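Long-range contacts in lovastatin nonaketide synthase, polyketide synthase component (Aspergillus terreus, PDB 7CPX), which builds the nonaketide precursor of lovastatin, dihydromonacolin L, from malonyl-CoA as an iterative, multidomain polyketide synthase that works together with lovC: residues E104-G114 with S920-W930; S1132-N1140 with S1149-L1157. The protein carries 2 engineered substitutions. All blocks are in the same frame, centred on the assembly; numbering follows the deposited sequence.

Overall arrangement
The two contacts illustrate how a megasynthase joins parts far apart in sequence and parts close together. Interaction 1 brings a segment some 800 residues downstream back onto a ketosynthase helix, and is largely buried; interaction 2 pairs neighbouring pieces of the dehydratase domain and is partly open to solvent. They share no element, and their nearest atoms lie about 45 Å apart. Chemistry follows place. In 104-114 with 920-930, aromatic rings and side-chain donors settle on a helix flank and its C-terminal end; in 1132-1140 with 1149-1157, main-chain bonds between antiparallel segments dominate, with a salt bridge at the more exposed margin.

Interaction 1 of 2, residues E104-G114 with S920-W930; sequences ETVYEAVTNAG and SVSKLLPAYPW
W930 lays its indole against the E104/E108 flank of a ketosynthase helix, sandwiched between E104 and Y928 of its own segment, and its two faces and its rim are each used differently. E104 runs over one face, its CG 4.0 Å from the centroid of the six-membered ring and almost on the ring normal, a CH-pi contact; the carboxylate beyond it lies nearly parallel to the ring, the planes 21° apart. The opposite face takes Y928 CD2. At the rim, NE1 donates to E108 OE2 over 3.0 Å, close to the indole plane and on the anti lone pair of the carboxylate; E108 reaches it with a chain extended beyond CG. Y107 completes the aromatic cluster: CG anti to the backbone N (chi1 -176°) puts the ring where its CD2 comes 3.4 Å from W930 CH2, the two rings meeting obliquely, while its edge is directed at the face of Y928, the planes 83° apart in an offset edge-to-face pair.

At the other end the partner is main chain. N112 O accepts from S922 OG at 2.6 Å and from K923 NZ at 2.9 Å, the two donors arriving from opposite faces of the carbonyl plane. K923 points away at its root, but bends at chi2 and chi4 to bring the ammonium back over the helix end, where V14 O and T265 O also receive it. Beside them the helix closes in a Schellman motif at G114, whose positive phi suits glycine.

R19 forms salt bridges with both E104 and E108, which would be expected to favour their ionised form. Donors at the carbonyl end of the helix would likewise offset its partial negative charge, leaving the 920-930 loop fastened to the ketosynthase by aromatic packing and an indole hydrogen bond at one end and by side-chain donors on a helix carbonyl at the other.

Interaction 2 of 2, residues S1132-N1140 with S1149-L1157; sequences SKDFRRLHN and SGTLDFIPL
A classic beta bulge marks the start of an antiparallel strand pair in the dehydratase domain, in what is predicted to be its C-terminal hotdog fold, with H1139 and N1140 both opposite T1151. N1140 and T1151 form a hydrogen-bonded pair: N1140 N donates to T1151 O at 2.9 Å, in the carbonyl plane, and T1151 N returns a bond of 2.9 Å to N1140 O. On the other side of the bulge, outside the strand, D1153 N donates to R1137 O at 3.0 Å, nearly straight.

Side chains then follow the backbone outward. R1137 bends at chi2 (-79°), bringing the guanidinium edge to the D1153 carboxylate; NH1 meets OD2 in a salt bridge of 3.3 Å. The acid lies in the guanidinium plane, yet the two planes stand 74° apart, so a single N-H is engaged, on the anti side of the oxygen and 29° out of the carboxylate plane, rather than a paired, coplanar grip. I1155 CG1 lies over one guanidinium face, offset toward its rim, and CD1 comes 3.4 Å from NH2. Toward the interior, L1138 CD1 touches L1152 CB at 3.8 Å, and both leucines also rest on V1175 of helix 1170-1184 and F1224 of strand 1222-1230.

D1134, whose OD2 is hydrogen-bonded to H1169, meets I1155 CD1 and lies about 8 Å, side chain to side chain, from H985, the predicted proton acceptor. Charge pairing and main-chain bonds thus join the loop leading from the neighbourhood of the predicted active site to strand 1147-1152 and the residues that follow it, while the isoleucine would be expected to limit water's access to that face of the guanidinium.

Interaction 1 of 2, residues E104-G114 with S920-W930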
loop_
_atom_site.group_PDB
_atom_site.type_symbol
_atom_site.label_atom_id
_atom_site.label_comp_id
_atom_site.label_asym_id
_atom_site.label_seq_id
_atom_site.Cartn_x
_atom_site.Cartn_y
_atom_site.Cartn_z
ATOM N N GLU A 104 12.888 -28.849 -24.191
ATOM C CA GLU A 104 13.732 -28.536 -25.340
ATOM C C GLU A 104 15.038 -29.322 -25.297
ATOM O O GLU A 104 15.458 -29.901 -26.304
ATOM C CB GLU A 104 14.003 -27.034 -25.394
ATOM C CG GLU A 104 12.766 -26.203 -25.688
ATOM C CD GLU A 104 13.042 -24.713 -25.680
ATOM O OE1 GLU A 104 14.093 -24.305 -25.146
ATOM O OE2 GLU A 104 12.208 -23.950 -26.210
ATOM N N THR A 105 15.684 -29.372 -24.130
ATOM C CA THR A 105 16.961 -30.064 -24.010
ATOM C C THR A 105 16.804 -31.569 -24.143
ATOM O O THR A 105 17.687 -32.232 -24.690
ATOM C CB THR A 105 17.620 -29.730 -22.674
ATOM O OG1 THR A 105 16.692 -29.966 -21.607
ATOM C CG2 THR A 105 18.064 -28.287 -22.652
ATOM N N VAL A 106 15.704 -32.130 -23.646
ATOM C CA VAL A 106 15.479 -33.560 -23.796
ATOM C C VAL A 106 15.254 -33.906 -25.258
ATOM O O VAL A 106 15.758 -34.919 -25.751
ATOM C CB VAL A 106 14.306 -34.017 -22.914
ATOM C CG1 VAL A 106 13.883 -35.423 -23.292
ATOM C CG2 VAL A 106 14.706 -33.974 -21.455
ATOM N N TYR A 107 14.496 -33.077 -25.979
ATOM C CA TYR A 107 14.343 -33.321 -27.407
ATOM C C TYR A 107 15.681 -33.193 -28.123
ATOM O O TYR A 107 15.986 -33.977 -29.027
ATOM C CB TYR A 107 13.324 -32.367 -28.021
ATOM C CG TYR A 107 13.070 -32.661 -29.481
ATOM C CD1 TYR A 107 12.193 -33.665 -29.862
ATOM C CD2 TYR A 107 13.724 -31.954 -30.477
ATOM C CE1 TYR A 107 11.966 -33.947 -31.192
ATOM C CE2 TYR A 107 13.502 -32.229 -31.811
ATOM C CZ TYR A 107 12.623 -33.227 -32.164
ATOM O OH TYR A 107 12.397 -33.505 -33.493
ATOM N N GLU A 108 16.493 -32.209 -27.730
ATOM C CA GLU A 108 17.811 -32.058 -28.335
ATOM C C GLU A 108 18.681 -33.278 -28.068
ATOM O O GLU A 108 19.411 -33.736 -28.953
ATOM C CB GLU A 108 18.490 -30.796 -27.807
ATOM C CG GLU A 108 17.868 -29.505 -28.300
ATOM C CD GLU A 108 18.467 -28.281 -27.636
ATOM O OE1 GLU A 108 19.424 -28.438 -26.850
ATOM O OE2 GLU A 108 17.978 -27.162 -27.899
ATOM N N ALA A 109 18.625 -33.810 -26.848
ATOM C CA ALA A 109 19.421 -34.984 -26.506
ATOM C C ALA A 109 18.947 -36.210 -27.270
ATOM O O ALA A 109 19.762 -37.009 -27.741
ATOM C CB ALA A 109 19.359 -35.239 -25.001
ATOM N N VAL A 110 17.630 -36.379 -27.398
ATOM C CA VAL A 110 17.095 -37.485 -28.184
ATOM C C VAL A 110 17.545 -37.359 -29.632
ATOM O O VAL A 110 17.940 -38.346 -30.266
ATOM C CB VAL A 110 15.560 -37.521 -28.064
ATOM C CG1 VAL A 110 14.964 -38.544 -29.011
ATOM C CG2 VAL A 110 15.160 -37.846 -26.643
ATOM N N THR A 111 17.491 -36.145 -30.175
ATOM C CA THR A 111 17.924 -35.914 -31.547
ATOM C C THR A 111 19.402 -36.245 -31.719
ATOM O O THR A 111 19.788 -36.945 -32.662
ATOM C CB THR A 111 17.646 -34.459 -31.925
ATOM O OG1 THR A 111 16.233 -34.259 -32.060
ATOM C CG2 THR A 111 18.337 -34.095 -33.217
ATOM N N ASN A 112 20.243 -35.754 -30.809
ATOM C CA ASN A 112 21.679 -35.980 -30.920
ATOM C C ASN A 112 22.015 -37.457 -30.768
ATOM O O ASN A 112 22.905 -37.971 -31.455
ATOM C CB ASN A 112 22.417 -35.148 -29.874
ATOM C CG ASN A 112 22.218 -33.660 -30.071
ATOM O OD1 ASN A 112 21.936 -33.203 -31.177
ATOM N ND2 ASN A 112 22.365 -32.896 -28.996
ATOM N N ALA A 113 21.316 -38.154 -29.873
ATOM C CA ALA A 113 21.527 -39.587 -29.714
ATOM C C ALA A 113 21.157 -40.355 -30.972
ATOM O O ALA A 113 21.591 -41.500 -31.137
ATOM C CB ALA A 113 20.714 -40.107 -28.530
ATOM N N GLY A 114 20.366 -39.755 -31.857
ATOM C CA GLY A 114 19.984 -40.407 -33.091
ATOM C C GLY A 114 18.728 -41.236 -32.935
ATOM O O GLY A 114 18.687 -42.400 -33.345
ATOM N N SER A 920 25.728 -42.383 -37.344
ATOM C CA SER A 920 24.712 -41.490 -36.791
ATOM C C SER A 920 25.382 -40.154 -36.502
ATOM O O SER A 920 25.900 -39.910 -35.411
ATOM C CB SER A 920 24.084 -42.089 -35.541
ATOM O OG SER A 920 23.067 -41.246 -35.029
ATOM N N VAL A 921 25.371 -39.276 -37.501
ATOM C CA VAL A 921 26.023 -37.975 -37.408
ATOM C C VAL A 921 25.070 -36.966 -36.781
ATOM O O VAL A 921 25.330 -35.757 -36.795
ATOM C CB VAL A 921 26.505 -37.500 -38.791
ATOM C CG1 VAL A 921 25.323 -37.237 -39.711
ATOM C CG2 VAL A 921 27.369 -36.260 -38.658
ATOM N N SER A 922 23.953 -37.452 -36.231
ATOM C CA SER A 922 22.986 -36.566 -35.598
ATOM C C SER A 922 23.630 -35.666 -34.552
ATOM O O SER A 922 23.088 -34.596 -34.249
ATOM C CB SER A 922 21.869 -37.389 -34.957
ATOM O OG SER A 922 22.387 -38.281 -33.987
ATOM N N LYS A 923 24.769 -36.075 -33.991
ATOM C CA LYS A 923 25.480 -35.217 -33.050
ATOM C C LYS A 923 25.812 -33.873 -33.684
ATOM O O LYS A 923 25.561 -32.815 -33.096
ATOM C CB LYS A 923 26.760 -35.909 -32.581
ATOM C CG LYS A 923 26.536 -37.200 -31.823
ATOM C CD LYS A 923 25.976 -36.938 -30.441
ATOM C CE LYS A 923 25.974 -38.198 -29.603
ATOM N NZ LYS A 923 25.132 -39.268 -30.204
ATOM N N LEU A 924 26.374 -33.898 -34.890
ATOM C CA LEU A 924 26.812 -32.687 -35.566
ATOM C C LEU A 924 25.685 -31.965 -36.288
ATOM O O LEU A 924 25.860 -30.801 -36.663
ATOM C CB LEU A 924 27.921 -33.021 -36.569
ATOM C CG LEU A 924 29.070 -33.867 -36.018
ATOM C CD1 LEU A 924 30.137 -34.075 -37.077
ATOM C CD2 LEU A 924 29.665 -33.228 -34.771
ATOM N N LEU A 925 24.543 -32.614 -36.490
ATOM C CA LEU A 925 23.443 -31.964 -37.179
ATOM C C LEU A 925 22.903 -30.811 -36.334
ATOM O O LEU A 925 22.927 -30.869 -35.102
ATOM C CB LEU A 925 22.326 -32.959 -37.474
ATOM C CG LEU A 925 22.689 -34.135 -38.384
ATOM C CD1 LEU A 925 21.466 -34.993 -38.654
ATOM C CD2 LEU A 925 23.295 -33.649 -39.689
ATOM N N PRO A 926 22.414 -29.750 -36.973
ATOM C CA PRO A 926 21.919 -28.602 -36.205
ATOM C C PRO A 926 20.751 -28.992 -35.316
ATOM O O PRO A 926 19.919 -29.826 -35.678
ATOM C CB PRO A 926 21.498 -27.605 -37.290
ATOM C CG PRO A 926 21.200 -28.450 -38.478
ATOM C CD PRO A 926 22.173 -29.589 -38.417
ATOM N N ALA A 927 20.696 -28.376 -34.140
ATOM C CA ALA A 927 19.591 -28.616 -33.229
ATOM C C ALA A 927 18.299 -28.058 -33.816
ATOM O O ALA A 927 18.304 -27.236 -34.736
ATOM C CB ALA A 927 19.870 -27.983 -31.868
ATOM N N TYR A 928 17.184 -28.520 -33.273
ATOM C CA TYR A 928 15.892 -28.100 -33.789
ATOM C C TYR A 928 15.730 -26.593 -33.606
ATOM O O TYR A 928 15.961 -26.079 -32.504
ATOM C CB TYR A 928 14.762 -28.843 -33.082
ATOM C CG TYR A 928 13.387 -28.469 -33.585
ATOM C CD1 TYR A 928 12.807 -29.149 -34.644
ATOM C CD2 TYR A 928 12.672 -27.434 -33.005
ATOM C CE1 TYR A 928 11.555 -28.810 -35.108
ATOM C CE2 TYR A 928 11.418 -27.088 -33.462
ATOM C CZ TYR A 928 10.864 -27.778 -34.515
ATOM O OH TYR A 928 9.612 -27.433 -34.970
ATOM N N PRO A 929 15.341 -25.855 -34.649
ATOM C CA PRO A 929 15.161 -24.407 -34.503
ATOM C C PRO A 929 13.863 -24.059 -33.800
ATOM O O PRO A 929 12.841 -23.811 -34.447
ATOM C CB PRO A 929 15.168 -23.913 -35.951
ATOM C CG PRO A 929 14.599 -25.048 -36.714
ATOM C CD PRO A 929 15.084 -26.297 -36.028
ATOM N N TRP A 930 13.896 -24.050 -32.472
ATOM C CA TRP A 930 12.691 -23.788 -31.700
ATOM C C TRP A 930 12.094 -22.446 -32.097
ATOM O O TRP A 930 12.811 -21.465 -32.310
ATOM C CB TRP A 930 13.012 -23.822 -30.210
ATOM C CG TRP A 930 13.732 -25.067 -29.816
ATOM C CD1 TRP A 930 15.065 -25.200 -29.583
ATOM C CD2 TRP A 930 13.163 -26.366 -29.634
ATOM N NE1 TRP A 930 15.364 -26.498 -29.254
ATOM C CE2 TRP A 930 14.210 -27.236 -29.281
ATOM C CE3 TRP A 930 11.867 -26.876 -29.731
ATOM C CZ2 TRP A 930 14.002 -28.586 -29.022
ATOM C CZ3 TRP A 930 11.663 -28.215 -29.476
ATOM C CH2 TRP A 930 12.723 -29.055 -29.126
#

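Interaction 2 of 2, residues S1132-N1140 with S1149-L1157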
loop_
_atom_site.group_PDB
_atom_site.type_symbol
_atom_site.label_atom_id
_atom_site.label_comp_id
_atom_site.label_asym_id
_atom_site.label_seq_id
_atom_site.Cartn_x
_atom_site.Cartn_y
_atom_site.Cartn_z
ATOM N N SER A 1132 25.026 8.941 20.311
ATOM C CA SER A 1132 26.365 8.419 20.100
ATOM C C SER A 1132 26.781 8.638 18.652
ATOM O O SER A 1132 25.951 8.876 17.772
ATOM C CB SER A 1132 26.444 6.930 20.452
ATOM O OG SER A 1132 26.093 6.708 21.807
ATOM N N LYS A 1133 28.092 8.536 18.426
ATOM C CA LYS A 1133 28.710 8.659 17.109
ATOM C C LYS A 1133 28.050 9.738 16.254
ATOM O O LYS A 1133 28.178 10.929 16.554
ATOM C CB LYS A 1133 28.709 7.300 16.391
ATOM C CG LYS A 1133 27.419 6.482 16.497
ATOM C CD LYS A 1133 27.612 5.065 15.973
ATOM C CE LYS A 1133 27.913 5.029 14.482
ATOM N NZ LYS A 1133 28.303 3.665 14.033
ATOM N N ASP A 1134 27.353 9.345 15.183
ATOM C CA ASP A 1134 26.867 10.327 14.220
ATOM C C ASP A 1134 25.892 11.311 14.850
ATOM O O ASP A 1134 25.751 12.438 14.364
ATOM C CB ASP A 1134 26.206 9.617 13.038
ATOM C CG ASP A 1134 27.176 8.751 12.263
ATOM O OD1 ASP A 1134 28.365 8.703 12.640
ATOM O OD2 ASP A 1134 26.749 8.116 11.276
ATOM N N PHE A 1135 25.212 10.915 15.919
ATOM C CA PHE A 1135 24.240 11.782 16.569
ATOM C C PHE A 1135 24.870 12.695 17.611
ATOM O O PHE A 1135 24.166 13.526 18.194
ATOM C CB PHE A 1135 23.129 10.938 17.198
ATOM C CG PHE A 1135 22.253 10.260 16.185
ATOM C CD1 PHE A 1135 22.670 9.102 15.555
ATOM C CD2 PHE A 1135 21.023 10.791 15.848
ATOM C CE1 PHE A 1135 21.873 8.480 14.616
ATOM C CE2 PHE A 1135 20.219 10.176 14.910
ATOM C CZ PHE A 1135 20.645 9.019 14.290
ATOM N N ARG A 1136 26.172 12.562 17.856
ATOM C CA ARG A 1136 26.942 13.549 18.600
ATOM C C ARG A 1136 27.673 14.509 17.670
ATOM O O ARG A 1136 28.658 15.134 18.079
ATOM C CB ARG A 1136 27.940 12.859 19.529
ATOM C CG ARG A 1136 27.308 12.067 20.658
ATOM C CD ARG A 1136 28.376 11.397 21.506
ATOM N NE ARG A 1136 29.252 12.373 22.147
ATOM C CZ ARG A 1136 29.196 12.720 23.426
ATOM N NH1 ARG A 1136 28.330 12.167 24.260
ATOM N NH2 ARG A 1136 30.036 13.642 23.886
ATOM N N ARG A 1137 27.207 14.638 16.432
ATOM C CA ARG A 1137 27.871 15.427 15.402
ATOM C C ARG A 1137 27.669 16.928 15.570
ATOM O O ARG A 1137 27.991 17.687 14.650
ATOM C CB ARG A 1137 27.375 14.991 14.023
ATOM C CG ARG A 1137 28.071 13.762 13.464
ATOM C CD ARG A 1137 29.426 14.108 12.881
ATOM N NE ARG A 1137 29.998 12.998 12.130
ATOM C CZ ARG A 1137 31.017 13.112 11.289
ATOM N NH1 ARG A 1137 31.597 14.279 11.059
ATOM N NH2 ARG A 1137 31.463 12.028 10.662
ATOM N N LEU A 1138 27.152 17.375 16.713
ATOM C CA LEU A 1138 27.001 18.801 16.965
ATOM C C LEU A 1138 28.370 19.419 17.209
ATOM O O LEU A 1138 28.888 19.373 18.329
ATOM C CB LEU A 1138 26.077 19.036 18.158
ATOM C CG LEU A 1138 25.730 20.483 18.502
ATOM C CD1 LEU A 1138 25.049 21.162 17.333
ATOM C CD2 LEU A 1138 24.839 20.525 19.726
ATOM N N HIS A 1139 28.965 19.999 16.165
ATOM C CA HIS A 1139 30.337 20.483 16.268
ATOM C C HIS A 1139 30.482 21.493 17.399
ATOM O O HIS A 1139 31.360 21.359 18.258
ATOM C CB HIS A 1139 30.773 21.101 14.941
ATOM C CG HIS A 1139 32.054 21.871 15.030
ATOM N ND1 HIS A 1139 33.237 21.301 15.444
ATOM C CD2 HIS A 1139 32.334 23.169 14.764
ATOM C CE1 HIS A 1139 34.193 22.214 15.426
ATOM N NE2 HIS A 1139 33.671 23.355 15.016
ATOM N N ASN A 1140 29.627 22.512 17.415
ATOM C CA ASN A 1140 29.676 23.520 18.462
ATOM C C ASN A 1140 28.304 24.152 18.602
ATOM O O ASN A 1140 27.566 24.291 17.624
ATOM C CB ASN A 1140 30.718 24.600 18.158
ATOM C CG ASN A 1140 30.272 25.542 17.060
ATOM O OD1 ASN A 1140 29.564 25.146 16.135
ATOM N ND2 ASN A 1140 30.679 26.800 17.161
ATOM N N SER A 1149 22.401 28.416 18.947
ATOM C CA SER A 1149 22.954 28.527 17.607
ATOM C C SER A 1149 24.300 27.825 17.600
ATOM O O SER A 1149 24.756 27.309 18.620
ATOM C CB SER A 1149 23.091 29.989 17.177
ATOM O OG SER A 1149 23.670 30.089 15.889
ATOM N N GLY A 1150 24.918 27.792 16.439
ATOM C CA GLY A 1150 26.248 27.233 16.328
ATOM C C GLY A 1150 26.429 26.548 14.982
ATOM O O GLY A 1150 25.908 27.015 13.969
ATOM N N THR A 1151 27.169 25.443 14.999
ATOM C CA THR A 1151 27.459 24.688 13.790
ATOM C C THR A 1151 27.343 23.203 14.087
ATOM O O THR A 1151 27.893 22.722 15.083
ATOM C CB THR A 1151 28.860 25.009 13.260
ATOM O OG1 THR A 1151 29.059 26.428 13.258
ATOM C CG2 THR A 1151 29.030 24.480 11.853
ATOM N N LEU A 1152 26.627 22.487 13.227
ATOM C CA LEU A 1152 26.491 21.043 13.314
ATOM C C LEU A 1152 26.969 20.426 12.010
ATOM O O LEU A 1152 26.811 21.021 10.939
ATOM C CB LEU A 1152 25.040 20.635 13.598
ATOM C CG LEU A 1152 23.986 21.051 12.569
ATOM C CD1 LEU A 1152 23.823 20.000 11.484
ATOM C CD2 LEU A 1152 22.657 21.309 13.251
ATOM N N ASP A 1153 27.557 19.238 12.102
ATOM C CA ASP A 1153 28.118 18.581 10.928
ATOM C C ASP A 1153 26.988 18.069 10.045
ATOM O O ASP A 1153 26.224 17.186 10.449
ATOM C CB ASP A 1153 29.040 17.444 11.349
ATOM C CG ASP A 1153 30.240 17.927 12.136
ATOM O OD1 ASP A 1153 30.412 19.157 12.264
ATOM O OD2 ASP A 1153 31.014 17.077 12.624
ATOM N N PHE A 1154 26.880 18.622 8.838
ATOM C CA PHE A 1154 25.921 18.142 7.846
ATOM C C PHE A 1154 26.470 16.878 7.182
ATOM O O PHE A 1154 26.720 16.818 5.978
ATOM C CB PHE A 1154 25.632 19.231 6.822
ATOM C CG PHE A 1154 24.367 19.013 6.044
ATOM C CD1 PHE A 1154 23.156 19.471 6.530
ATOM C CD2 PHE A 1154 24.390 18.358 4.827
ATOM C CE1 PHE A 1154 21.992 19.277 5.820
ATOM C CE2 PHE A 1154 23.227 18.159 4.110
ATOM C CZ PHE A 1154 22.025 18.620 4.606
ATOM N N ILE A 1155 26.664 15.859 8.010
ATOM C CA ILE A 1155 27.313 14.632 7.541
ATOM C C ILE A 1155 26.506 14.050 6.387
ATOM O O ILE A 1155 25.274 13.903 6.504
ATOM C CB ILE A 1155 27.449 13.620 8.692
ATOM C CG1 ILE A 1155 28.039 12.303 8.181
ATOM C CG2 ILE A 1155 26.103 13.394 9.371
ATOM C CD1 ILE A 1155 28.411 11.331 9.281
ATOM N N PRO A 1156 27.123 13.724 5.254
ATOM C CA PRO A 1156 26.359 13.175 4.133
ATOM C C PRO A 1156 25.997 11.716 4.347
ATOM O O PRO A 1156 26.718 10.954 4.995
ATOM C CB PRO A 1156 27.316 13.337 2.948
ATOM C CG PRO A 1156 28.663 13.239 3.560
ATOM C CD PRO A 1156 28.552 13.870 4.922
ATOM N N LEU A 1157 24.853 11.335 3.785
ATOM C CA LEU A 1157 24.402 9.953 3.778
ATOM C C LEU A 1157 24.005 9.585 2.359
ATOM O O LEU A 1157 23.222 10.302 1.727
ATOM C CB LEU A 1157 23.225 9.745 4.734
ATOM C CG LEU A 1157 22.658 8.325 4.789
ATOM C CD1 LEU A 1157 23.726 7.331 5.216
ATOM C CD2 LEU A 1157 21.467 8.260 5.725
#